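SeviL (Septifer virgatus, PDB 6LF2) binds the glycans of asialo-GM1 and GM1b as a dimeric R-type lectin of the beta-trefoil fold. Local coordinates at residues G10-E18 and E122-Y132; E18-N26 and I34-W45. All blocks are in the same frame, centred on the assembly; numbering follows the deposited sequence.

In the fold
Both contacts belong to one beta-trefoil chain, with centres about 9 Å apart. Interaction 1 pairs the first strand, 6-16, with the last, 126-130, and so ties the two ends of the chain together; interaction 2 is nested inside the loop this closes, where hairpin 22-26/31-35 meets the turn leading to strand 45-50. They share E18 and join directly: the backbones of N16 and G21 and of C12 and W45 are probably hydrogen-bonded, and Y13 packs on Q43. Strand 6-16 therefore lies between the chain-closing strand and the hairpin that carries the glycan pocket. Both contacts touch the second subunit, interaction 2 through the loop carrying part of that pocket.

Interaction 1 (G10-E18 and E122-Y132); sequences GKCYIQNRE and ESEKWILFKAY
E122 and R17 form a long salt bridge, OE2 to NH1 at 3.5 Å. The same oxygen takes K125 NZ at 2.7 Å, and E91 and D92 also pair with K125; together these acids probably ease the close approach of the two cations. A water links R17 NH1 to the E122 carbonyl and to E18 OE1, itself salt-bridged to K38 of the second subunit. The carbonyl of S123 receives N16 ND2 at 2.8 Å, nearly in the amide plane. Asparagine suits the place because its amide donates and accepts at once, OD1 taking E18 N of its own Asx turn. W126 lies beneath that amide: ND2 sits 3.3 Å above the indole plane, toward its rim, the two planes almost perpendicular. I127 trades two backbone bonds with Q15. L128 runs alongside I14, CD2 against CG1, on the same face as W126. F129, with CG wedged between backbone N and carbonyl carbon (chi1 60°), swings its ring under Y13 CB, 3.7 Å from the centroid, whereas the two rings barely overlap. A131, small enough to fit beside the Y13 ring, puts CB 3.6 Å from CE2 and bonds through N to K11 O; Y132 rests on aliphatic K11 carbons. Strand 6-16 lies between 126-130 and 45-50, strand 126-130 bonds onward to 96-100 through W126 and Y96, and F129 stacks on F129 of the second subunit.

Interaction 2 (E18-N26 and I34-W45); sequences ENGGRAFYN and IFTGKMYDDQIW. With NGA (2-acetamido-2-deoxy-beta-D-galactopyranose), chain D; GAL (beta-D-galactopyranose), chain C; GAL (beta-D-galactopyranose), chain E.
R22 and F35 bond backbone to backbone in both directions, and this antiparallel pair sets the hairpin. Beyond it Y25 N reaches D42 O, and the indole NE1 of W45 donates to A23 O at 3.0 Å, from well above the carbonyl plane. Side-chain hydrogen bonds from a charged donor centre on R22. Its bent chain brings NH1 and NH2 together onto G37 O, NH2 at 2.9 Å on a lone pair, and NH1 also meets Q43 OE1, nearly in the guanidinium plane; M39 CG covers one face. Arginine suits a loop whose carbonyls turn inward, and NE is bound by Q15. G21, without a side chain, lets I34 CG1 and T36 CG2 come up against its backbone. F24 CD1 lies 3.8 Å from F35 CB, and W45 rests on A23 and Y25. The glycan meets D42, Q43, N26, F24, F35 and Y40, with R29 also bonded to GalNAc. D42, its CG tucked between backbone N and carbonyl carbon (chi1 62°), accepts GalNAc O6 on OD1 at 2.7 Å and O4 on OD2 at 2.6 Å. N26 ND2 holds OD2 and donates to O4 of one galactose. Q43 NE2 gives to GalNAc O6 at 2.8 Å. C6 sits over the centre of the F24 ring, Y40 offers a face to the GalNAc ring, and F35 lies against the other galactose. Thus the carboxylate reads two hydroxyls at once, while N26 and R22 fix D42 and Q43.

Interaction 1 (G10-E18 and E122-Y132)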
loop_
_atom_site.group_PDB
_atom_site.type_symbol
_atom_site.label_atom_id
_atom_site.label_comp_id
_atom_site.label_asym_id
_atom_site.label_seq_id
_atom_site.Cartn_x
_atom_site.Cartn_y
_atom_site.Cartn_z
ATOM N N GLY B 10 2.770 15.116 0.747
ATOM C CA GLY B 10 1.637 14.212 0.846
ATOM C C GLY B 10 1.792 13.326 2.063
ATOM O O GLY B 10 2.831 13.308 2.727
ATOM N N LYS B 11 0.728 12.579 2.343
ATOM C CA LYS B 11 0.705 11.594 3.412
ATOM C C LYS B 11 0.694 10.218 2.766
ATOM O O LYS B 11 -0.066 9.991 1.818
ATOM C CB LYS B 11 -0.533 11.774 4.296
ATOM C CG LYS B 11 -0.581 13.080 5.091
ATOM C CD LYS B 11 0.283 13.028 6.345
ATOM C CE LYS B 11 0.295 14.378 7.047
ATOM N NZ LYS B 11 -1.085 14.884 7.293
ATOM N N CYS B 12 1.528 9.309 3.264
ATOM C CA CYS B 12 1.680 8.047 2.557
ATOM C C CYS B 12 1.982 6.894 3.500
ATOM O O CYS B 12 2.540 7.071 4.588
ATOM C CB CYS B 12 2.782 8.134 1.495
ATOM S SG CYS B 12 4.435 8.366 2.168
ATOM N N TYR B 13 1.602 5.695 3.060
ATOM C CA TYR B 13 2.128 4.477 3.645
ATOM C C TYR B 13 3.424 4.121 2.929
ATOM O O TYR B 13 3.620 4.469 1.760
ATOM C CB TYR B 13 1.142 3.314 3.513
ATOM C CG TYR B 13 -0.162 3.497 4.262
ATOM C CD1 TYR B 13 -0.293 3.063 5.569
ATOM C CD2 TYR B 13 -1.271 4.087 3.647
ATOM C CE1 TYR B 13 -1.489 3.220 6.269
ATOM C CE2 TYR B 13 -2.470 4.250 4.336
ATOM C CZ TYR B 13 -2.570 3.814 5.638
ATOM O OH TYR B 13 -3.740 3.967 6.347
ATOM N N ILE B 14 4.317 3.448 3.649
ATOM C CA ILE B 14 5.631 3.060 3.139
ATOM C C ILE B 14 5.724 1.549 3.312
ATOM O O ILE B 14 5.948 1.043 4.416
ATOM C CB ILE B 14 6.772 3.801 3.852
ATOM C CG1 ILE B 14 6.593 5.313 3.665
ATOM C CG2 ILE B 14 8.129 3.337 3.314
ATOM C CD1 ILE B 14 7.614 6.187 4.401
ATOM N N GLN B 15 5.507 0.813 2.221
ATOM C CA GLN B 15 5.283 -0.622 2.282
ATOM C C GLN B 15 6.354 -1.370 1.496
ATOM O O GLN B 15 6.788 -0.919 0.433
ATOM C CB GLN B 15 3.880 -0.954 1.742
ATOM C CG GLN B 15 3.505 -2.430 1.828
ATOM C CD GLN B 15 2.008 -2.644 1.702
ATOM O OE1 GLN B 15 1.222 -2.125 2.506
ATOM N NE2 GLN B 15 1.606 -3.415 0.688
ATOM N N ASN B 16 6.783 -2.508 2.036
ATOM C CA ASN B 16 7.876 -3.271 1.454
ATOM C C ASN B 16 7.366 -4.291 0.448
ATOM O O ASN B 16 6.403 -5.013 0.714
ATOM C CB ASN B 16 8.649 -3.992 2.559
ATOM C CG ASN B 16 10.044 -4.378 2.122
ATOM O OD1 ASN B 16 10.247 -5.418 1.487
ATOM N ND2 ASN B 16 11.018 -3.532 2.443
ATOM N N ARG B 17 8.050 -4.373 -0.697
ATOM C CA ARG B 17 7.685 -5.367 -1.708
ATOM C C ARG B 17 7.848 -6.795 -1.204
ATOM O O ARG B 17 7.091 -7.690 -1.611
ATOM C CB ARG B 17 8.532 -5.177 -2.961
ATOM C CG ARG B 17 8.091 -6.056 -4.139
ATOM C CD ARG B 17 8.847 -5.639 -5.380
ATOM N NE ARG B 17 8.523 -6.475 -6.535
ATOM C CZ ARG B 17 9.066 -7.665 -6.764
ATOM N NH1 ARG B 17 9.951 -8.166 -5.912
ATOM N NH2 ARG B 17 8.721 -8.356 -7.843
ATOM N N GLU B 18 8.852 -7.053 -0.358
ATOM C CA GLU B 18 9.220 -8.437 -0.088
ATOM C C GLU B 18 8.283 -9.128 0.896
ATOM O O GLU B 18 8.065 -10.340 0.776
ATOM C CB GLU B 18 10.672 -8.488 0.399
ATOM C CG GLU B 18 11.233 -9.885 0.575
ATOM C CD GLU B 18 11.491 -10.609 -0.741
ATOM O OE1 GLU B 18 11.337 -10.003 -1.823
ATOM O OE2 GLU B 18 11.853 -11.802 -0.688
ATOM N N GLU B 122 16.942 -7.498 -1.952
ATOM C CA GLU B 122 15.550 -7.580 -2.379
ATOM C C GLU B 122 14.579 -6.950 -1.374
ATOM O O GLU B 122 13.482 -6.533 -1.763
ATOM C CB GLU B 122 15.203 -9.049 -2.632
ATOM C CG GLU B 122 14.141 -9.305 -3.673
ATOM C CD GLU B 122 14.429 -8.671 -5.033
ATOM O OE1 GLU B 122 15.611 -8.519 -5.426
ATOM O OE2 GLU B 122 13.445 -8.321 -5.709
ATOM N N SER B 123 14.952 -6.848 -0.098
ATOM C CA SER B 123 14.082 -6.280 0.927
ATOM C C SER B 123 14.245 -4.763 1.090
ATOM O O SER B 123 13.738 -4.197 2.066
ATOM C CB SER B 123 14.340 -6.979 2.256
ATOM O OG SER B 123 15.731 -7.114 2.449
ATOM N N GLU B 124 14.922 -4.097 0.159
ATOM C CA GLU B 124 15.050 -2.648 0.152
ATOM C C GLU B 124 14.056 -1.964 -0.770
ATOM O O GLU B 124 14.169 -0.748 -0.989
ATOM C CB GLU B 124 16.469 -2.247 -0.270
ATOM C CG GLU B 124 17.527 -2.721 0.699
ATOM C CD GLU B 124 18.915 -2.701 0.107
ATOM O OE1 GLU B 124 19.042 -2.540 -1.126
ATOM O OE2 GLU B 124 19.882 -2.839 0.892
ATOM N N LYS B 125 13.113 -2.713 -1.361
ATOM C CA LYS B 125 12.200 -2.158 -2.356
ATOM C C LYS B 125 10.902 -1.751 -1.671
ATOM O O LYS B 125 10.250 -2.585 -1.035
ATOM C CB LYS B 125 11.937 -3.174 -3.466
ATOM C CG LYS B 125 13.194 -3.591 -4.214
ATOM C CD LYS B 125 12.915 -4.686 -5.222
ATOM C CE LYS B 125 14.182 -5.044 -5.976
ATOM N NZ LYS B 125 13.922 -6.070 -7.042
ATOM N N TRP B 126 10.557 -0.468 -1.774
ATOM C CA TRP B 126 9.388 0.099 -1.114
ATOM C C TRP B 126 8.449 0.745 -2.119
ATOM O O TRP B 126 8.876 1.320 -3.127
ATOM C CB TRP B 126 9.772 1.165 -0.081
ATOM C CG TRP B 126 10.766 0.712 0.938
ATOM C CD1 TRP B 126 12.130 0.775 0.829
ATOM C CD2 TRP B 126 10.491 0.157 2.230
ATOM N NE1 TRP B 126 12.714 0.275 1.960
ATOM C CE2 TRP B 126 11.736 -0.109 2.841
ATOM C CE3 TRP B 126 9.313 -0.144 2.934
ATOM C CZ2 TRP B 126 11.839 -0.666 4.115
ATOM C CZ3 TRP B 126 9.414 -0.699 4.193
ATOM C CH2 TRP B 126 10.673 -0.947 4.779
ATOM N N ILE B 127 7.159 0.681 -1.809
ATOM C CA ILE B 127 6.151 1.445 -2.520
ATOM C C ILE B 127 5.544 2.420 -1.516
ATOM O O ILE B 127 5.142 2.025 -0.415
ATOM C CB ILE B 127 5.105 0.519 -3.172
ATOM C CG1 ILE B 127 4.072 1.336 -3.960
ATOM C CG2 ILE B 127 4.467 -0.400 -2.136
ATOM C CD1 ILE B 127 3.319 0.504 -4.999
ATOM N N LEU B 128 5.562 3.700 -1.867
ATOM C CA LEU B 128 5.078 4.772 -1.007
ATOM C C LEU B 128 3.778 5.254 -1.629
ATOM O O LEU B 128 3.796 5.935 -2.655
ATOM C CB LEU B 128 6.096 5.907 -0.911
ATOM C CG LEU B 128 7.465 5.575 -0.312
ATOM C CD1 LEU B 128 8.409 5.051 -1.379
ATOM C CD2 LEU B 128 8.035 6.831 0.330
ATOM N N PHE B 129 2.647 4.862 -1.046
ATOM C CA PHE B 129 1.367 5.148 -1.674
ATOM C C PHE B 129 0.518 6.080 -0.819
ATOM O O PHE B 129 0.602 6.081 0.409
ATOM C CB PHE B 129 0.589 3.858 -2.008
ATOM C CG PHE B 129 0.265 2.966 -0.819
ATOM C CD1 PHE B 129 -0.951 3.100 -0.151
ATOM C CD2 PHE B 129 1.118 1.934 -0.441
ATOM C CE1 PHE B 129 -1.288 2.270 0.891
ATOM C CE2 PHE B 129 0.789 1.095 0.608
ATOM C CZ PHE B 129 -0.422 1.257 1.277
ATOM N N LYS B 130 -0.295 6.882 -1.513
ATOM C CA LYS B 130 -1.129 7.899 -0.883
ATOM C C LYS B 130 -2.032 7.290 0.180
ATOM O O LYS B 130 -2.727 6.306 -0.081
ATOM C CB LYS B 130 -1.986 8.589 -1.942
ATOM C CG LYS B 130 -1.196 9.306 -3.012
ATOM C CD LYS B 130 -2.105 9.854 -4.099
ATOM C CE LYS B 130 -1.281 10.479 -5.215
ATOM N NZ LYS B 130 -0.204 9.562 -5.692
ATOM N N ALA B 131 -2.034 7.886 1.376
ATOM C CA ALA B 131 -2.885 7.378 2.452
ATOM C C ALA B 131 -4.336 7.825 2.310
ATOM O O ALA B 131 -5.243 7.106 2.752
ATOM C CB ALA B 131 -2.349 7.817 3.815
ATOM N N TYR B 132 -4.575 8.996 1.721
ATOM C CA TYR B 132 -5.912 9.594 1.648
ATOM C C TYR B 132 -6.322 9.874 0.206
ATOM O O TYR B 132 -7.490 10.146 -0.071
ATOM C CB TYR B 132 -5.982 10.912 2.430
ATOM C CG TYR B 132 -5.483 10.866 3.852
ATOM C CD1 TYR B 132 -5.626 9.728 4.625
ATOM C CD2 TYR B 132 -4.874 11.973 4.425
ATOM C CE1 TYR B 132 -5.167 9.690 5.925
ATOM C CE2 TYR B 132 -4.413 11.946 5.720
ATOM C CZ TYR B 132 -4.562 10.800 6.467
ATOM O OH TYR B 132 -4.109 10.762 7.767
ATOM O OXT TYR B 132 -5.502 9.871 -0.714
HETATM O O HOH W 1 -5.327 5.721 5.248
HETATM O O HOH W 2 11.080 -7.686 -3.287
#

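Interaction 2 (E18-N26 and I34-W45)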
loop_
_atom_site.group_PDB
_atom_site.type_symbol
_atom_site.label_atom_id
_atom_site.label_comp_id
_atom_site.label_asym_id
_atom_site.label_seq_id
_atom_site.Cartn_x
_atom_site.Cartn_y
_atom_site.Cartn_z
ATOM N N GLU B 18 8.852 -7.053 -0.358
ATOM C CA GLU B 18 9.220 -8.437 -0.088
ATOM C C GLU B 18 8.283 -9.128 0.896
ATOM O O GLU B 18 8.065 -10.340 0.776
ATOM C CB GLU B 18 10.672 -8.488 0.399
ATOM C CG GLU B 18 11.233 -9.885 0.575
ATOM C CD GLU B 18 11.491 -10.609 -0.741
ATOM O OE1 GLU B 18 11.337 -10.003 -1.823
ATOM O OE2 GLU B 18 11.853 -11.802 -0.688
ATOM N N ASN B 19 7.704 -8.394 1.860
ATOM C CA ASN B 19 6.797 -8.985 2.830
ATOM C C ASN B 19 5.479 -8.236 2.999
ATOM O O ASN B 19 4.672 -8.628 3.851
ATOM C CB ASN B 19 7.488 -9.097 4.199
ATOM C CG ASN B 19 7.824 -7.743 4.804
ATOM O OD1 ASN B 19 7.563 -6.696 4.214
ATOM N ND2 ASN B 19 8.407 -7.766 5.996
ATOM N N GLY B 20 5.226 -7.193 2.213
ATOM C CA GLY B 20 4.024 -6.392 2.362
ATOM C C GLY B 20 3.933 -5.601 3.646
ATOM O O GLY B 20 2.863 -5.060 3.947
ATOM N N GLY B 21 5.023 -5.523 4.414
ATOM C CA GLY B 21 4.987 -4.829 5.690
ATOM C C GLY B 21 5.130 -3.323 5.564
ATOM O O GLY B 21 5.772 -2.797 4.650
ATOM N N ARG B 22 4.526 -2.614 6.519
ATOM C CA ARG B 22 4.498 -1.157 6.509
ATOM C C ARG B 22 5.369 -0.614 7.635
ATOM O O ARG B 22 5.293 -1.089 8.772
ATOM C CB ARG B 22 3.059 -0.634 6.637
ATOM C CG ARG B 22 2.309 -0.552 5.304
ATOM C CD ARG B 22 0.849 -1.001 5.419
ATOM N NE ARG B 22 0.740 -2.460 5.335
ATOM C CZ ARG B 22 0.308 -3.251 6.310
ATOM N NH1 ARG B 22 -0.084 -2.748 7.474
ATOM N NH2 ARG B 22 0.267 -4.567 6.119
ATOM N N ALA B 23 6.218 0.360 7.300
ATOM C CA ALA B 23 6.966 1.092 8.312
ATOM C C ALA B 23 6.000 1.837 9.224
ATOM O O ALA B 23 5.004 2.383 8.758
ATOM C CB ALA B 23 7.911 2.083 7.632
ATOM N N PHE B 24 6.294 1.865 10.523
ATOM C CA PHE B 24 5.439 2.587 11.461
ATOM C C PHE B 24 6.295 3.253 12.532
ATOM O O PHE B 24 7.426 2.841 12.796
ATOM C CB PHE B 24 4.395 1.662 12.114
ATOM C CG PHE B 24 4.970 0.675 13.099
ATOM C CD1 PHE B 24 5.395 -0.577 12.678
ATOM C CD2 PHE B 24 5.095 1.003 14.450
ATOM C CE1 PHE B 24 5.928 -1.500 13.586
ATOM C CE2 PHE B 24 5.644 0.094 15.358
ATOM C CZ PHE B 24 6.056 -1.160 14.924
ATOM N N TYR B 25 5.731 4.291 13.156
ATOM C CA TYR B 25 6.335 4.896 14.343
ATOM C C TYR B 25 5.214 5.217 15.322
ATOM O O TYR B 25 4.370 6.068 15.031
ATOM C CB TYR B 25 7.136 6.156 14.012
ATOM C CG TYR B 25 7.683 6.823 15.263
ATOM C CD1 TYR B 25 8.532 6.135 16.107
ATOM C CD2 TYR B 25 7.328 8.129 15.601
ATOM C CE1 TYR B 25 9.037 6.729 17.263
ATOM C CE2 TYR B 25 7.828 8.728 16.760
ATOM C CZ TYR B 25 8.676 8.016 17.582
ATOM O OH TYR B 25 9.188 8.589 18.740
ATOM N N ASN B 26 5.225 4.544 16.474
ATOM C CA ASN B 26 4.274 4.791 17.557
ATOM C C ASN B 26 4.970 5.601 18.645
ATOM O O ASN B 26 5.840 5.079 19.353
ATOM C CB ASN B 26 3.737 3.479 18.125
ATOM C CG ASN B 26 2.521 3.687 19.014
ATOM O OD1 ASN B 26 2.643 4.102 20.174
ATOM N ND2 ASN B 26 1.335 3.396 18.476
ATOM N N ILE B 34 8.587 -2.237 11.384
ATOM C CA ILE B 34 7.786 -2.642 10.230
ATOM C C ILE B 34 6.789 -3.708 10.685
ATOM O O ILE B 34 7.127 -4.602 11.470
ATOM C CB ILE B 34 8.681 -3.142 9.068
ATOM C CG1 ILE B 34 7.841 -3.595 7.871
ATOM C CG2 ILE B 34 9.612 -4.263 9.526
ATOM C CD1 ILE B 34 8.693 -4.024 6.667
ATOM N N PHE B 35 5.544 -3.591 10.227
ATOM C CA PHE B 35 4.470 -4.485 10.649
ATOM C C PHE B 35 3.726 -5.008 9.423
ATOM O O PHE B 35 3.454 -4.246 8.493
ATOM C CB PHE B 35 3.505 -3.747 11.595
ATOM C CG PHE B 35 2.362 -4.595 12.069
ATOM C CD1 PHE B 35 2.601 -5.753 12.780
ATOM C CD2 PHE B 35 1.046 -4.229 11.799
ATOM C CE1 PHE B 35 1.556 -6.538 13.221
ATOM C CE2 PHE B 35 -0.010 -5.018 12.234
ATOM C CZ PHE B 35 0.243 -6.164 12.951
ATOM N N THR B 36 3.406 -6.310 9.405
ATOM C CA THR B 36 2.851 -6.927 8.198
ATOM C C THR B 36 1.357 -7.223 8.254
ATOM O O THR B 36 0.827 -7.772 7.283
ATOM C CB THR B 36 3.586 -8.225 7.859
ATOM O OG1 THR B 36 3.456 -9.137 8.954
ATOM C CG2 THR B 36 5.056 -7.948 7.582
ATOM N N GLY B 37 0.663 -6.876 9.331
ATOM C CA GLY B 37 -0.753 -7.184 9.437
ATOM C C GLY B 37 -1.675 -5.994 9.238
ATOM O O GLY B 37 -1.532 -5.251 8.265
ATOM N N LYS B 38 -2.601 -5.796 10.180
ATOM C CA LYS B 38 -3.576 -4.708 10.116
ATOM C C LYS B 38 -2.935 -3.355 9.807
ATOM O O LYS B 38 -1.825 -3.042 10.253
ATOM C CB LYS B 38 -4.336 -4.624 11.445
ATOM C CG LYS B 38 -5.387 -3.526 11.481
ATOM C CD LYS B 38 -6.320 -3.654 12.678
ATOM C CE LYS B 38 -7.668 -3.001 12.373
ATOM N NZ LYS B 38 -7.515 -1.616 11.802
ATOM N N MET B 39 -3.662 -2.546 9.042
ATOM C CA MET B 39 -3.268 -1.171 8.759
ATOM C C MET B 39 -3.725 -0.266 9.899
ATOM O O MET B 39 -4.910 -0.247 10.261
ATOM C CB MET B 39 -3.854 -0.733 7.415
ATOM C CG MET B 39 -3.428 -1.660 6.265
ATOM S SD MET B 39 -3.917 -1.132 4.608
ATOM C CE MET B 39 -2.970 0.377 4.435
ATOM N N TYR B 40 -2.775 0.439 10.496
ATOM C CA TYR B 40 -3.017 1.352 11.599
ATOM C C TYR B 40 -2.571 2.757 11.224
ATOM O O TYR B 40 -1.739 2.952 10.331
ATOM C CB TYR B 40 -2.250 0.932 12.844
ATOM C CG TYR B 40 -2.717 -0.291 13.585
ATOM C CD1 TYR B 40 -3.689 -0.193 14.576
ATOM C CD2 TYR B 40 -2.124 -1.531 13.366
ATOM C CE1 TYR B 40 -4.087 -1.304 15.300
ATOM C CE2 TYR B 40 -2.511 -2.644 14.083
ATOM C CZ TYR B 40 -3.496 -2.525 15.047
ATOM O OH TYR B 40 -3.892 -3.624 15.757
ATOM N N ASP B 41 -3.086 3.729 11.988
ATOM C CA ASP B 41 -2.797 5.141 11.747
ATOM C C ASP B 41 -1.320 5.476 11.888
ATOM O O ASP B 41 -0.841 6.418 11.240
ATOM C CB ASP B 41 -3.592 6.015 12.718
ATOM C CG ASP B 41 -4.979 6.301 12.228
ATOM O OD1 ASP B 41 -5.329 5.806 11.135
ATOM O OD2 ASP B 41 -5.712 7.031 12.929
ATOM N N ASP B 42 -0.588 4.753 12.735
ATOM C CA ASP B 42 0.815 5.093 12.919
ATOM C C ASP B 42 1.693 4.581 11.778
ATOM O O ASP B 42 2.919 4.722 11.840
ATOM C CB ASP B 42 1.325 4.613 14.288
ATOM C CG ASP B 42 1.268 3.100 14.473
ATOM O OD1 ASP B 42 0.918 2.363 13.528
ATOM O OD2 ASP B 42 1.590 2.644 15.590
ATOM N N GLN B 43 1.091 4.023 10.733
ATOM C CA GLN B 43 1.803 3.687 9.509
ATOM C C GLN B 43 1.709 4.790 8.465
ATOM O O GLN B 43 2.209 4.614 7.350
ATOM C CB GLN B 43 1.255 2.363 8.935
ATOM C CG GLN B 43 1.431 1.179 9.894
ATOM C CD GLN B 43 0.477 0.039 9.586
ATOM O OE1 GLN B 43 -0.088 -0.035 8.492
ATOM N NE2 GLN B 43 0.265 -0.830 10.560
ATOM N N ILE B 44 1.078 5.921 8.784
ATOM C CA ILE B 44 0.937 7.030 7.848
ATOM C C ILE B 44 2.044 8.039 8.114
ATOM O O ILE B 44 2.188 8.528 9.245
ATOM C CB ILE B 44 -0.442 7.694 7.964
ATOM C CG1 ILE B 44 -1.530 6.635 7.736
ATOM C CG2 ILE B 44 -0.566 8.832 6.958
ATOM C CD1 ILE B 44 -2.949 7.169 7.818
ATOM N N TRP B 45 2.803 8.367 7.066
ATOM C CA TRP B 45 3.952 9.260 7.161
ATOM C C TRP B 45 3.729 10.523 6.348
ATOM O O TRP B 45 3.014 10.519 5.341
ATOM C CB TRP B 45 5.244 8.586 6.660
ATOM C CG TRP B 45 5.608 7.344 7.407
ATOM C CD1 TRP B 45 5.060 6.103 7.242
ATOM C CD2 TRP B 45 6.608 7.200 8.436
ATOM N NE1 TRP B 45 5.640 5.211 8.097
ATOM C CE2 TRP B 45 6.593 5.850 8.844
ATOM C CE3 TRP B 45 7.505 8.081 9.056
ATOM C CZ2 TRP B 45 7.439 5.351 9.836
ATOM C CZ3 TRP B 45 8.348 7.582 10.048
ATOM C CH2 TRP B 45 8.312 6.232 10.426
HETATM C C1 NGA D . 0.866 -3.203 16.845
HETATM C C2 NGA D . 0.427 -2.187 17.899
HETATM C C3 NGA D . -0.294 -1.008 17.258
HETATM C C4 NGA D . 0.518 -0.456 16.087
HETATM C C5 NGA D . 0.978 -1.576 15.153
HETATM C C6 NGA D . 1.883 -1.055 14.037
HETATM C C7 NGA D . 0.000 -2.865 20.202
HETATM C C8 NGA D . -1.050 -3.178 21.228
HETATM N N2 NGA D . -0.390 -2.820 18.924
HETATM O O3 NGA D . -0.416 0.011 18.230
HETATM O O4 NGA D . 1.650 0.235 16.584
HETATM O O5 NGA D . 1.688 -2.534 15.901
HETATM O O6 NGA D . 1.164 -0.271 13.122
HETATM O O7 NGA D . 1.163 -2.670 20.554
HETATM C C1 GAL C . -1.612 0.798 18.119
HETATM C C2 GAL C . -1.887 1.388 19.518
HETATM C C3 GAL C . -3.070 2.354 19.497
HETATM C C4 GAL C . -2.804 3.461 18.450
HETATM C C5 GAL C . -2.536 2.757 17.108
HETATM C C6 GAL C . -2.154 3.663 15.966
HETATM O O2 GAL C . -2.158 0.367 20.482
HETATM O O3 GAL C . -3.275 2.951 20.779
HETATM O O4 GAL C . -1.678 4.303 18.819
HETATM O O5 GAL C . -1.447 1.829 17.216
HETATM O O6 GAL C . -3.250 4.410 15.537
HETATM C C1 GAL E . 3.150 -7.428 17.955
HETATM C C2 GAL E . 1.640 -7.174 18.115
HETATM C C3 GAL E . 1.064 -6.544 16.851
HETATM C C4 GAL E . 1.837 -5.268 16.512
HETATM C C5 GAL E . 3.333 -5.597 16.463
HETATM C C6 GAL E . 4.272 -4.410 16.215
HETATM O O2 GAL E . 0.926 -8.380 18.348
HETATM O O3 GAL E . -0.295 -6.188 17.021
HETATM O O4 GAL E . 1.582 -4.276 17.481
HETATM O O5 GAL E . 3.792 -6.199 17.672
HETATM O O6 GAL E . 5.611 -4.873 16.115
HETATM O O HOH W 3 2.165 -8.351 4.685
HETATM O O HOH W 4 3.656 2.777 6.256
#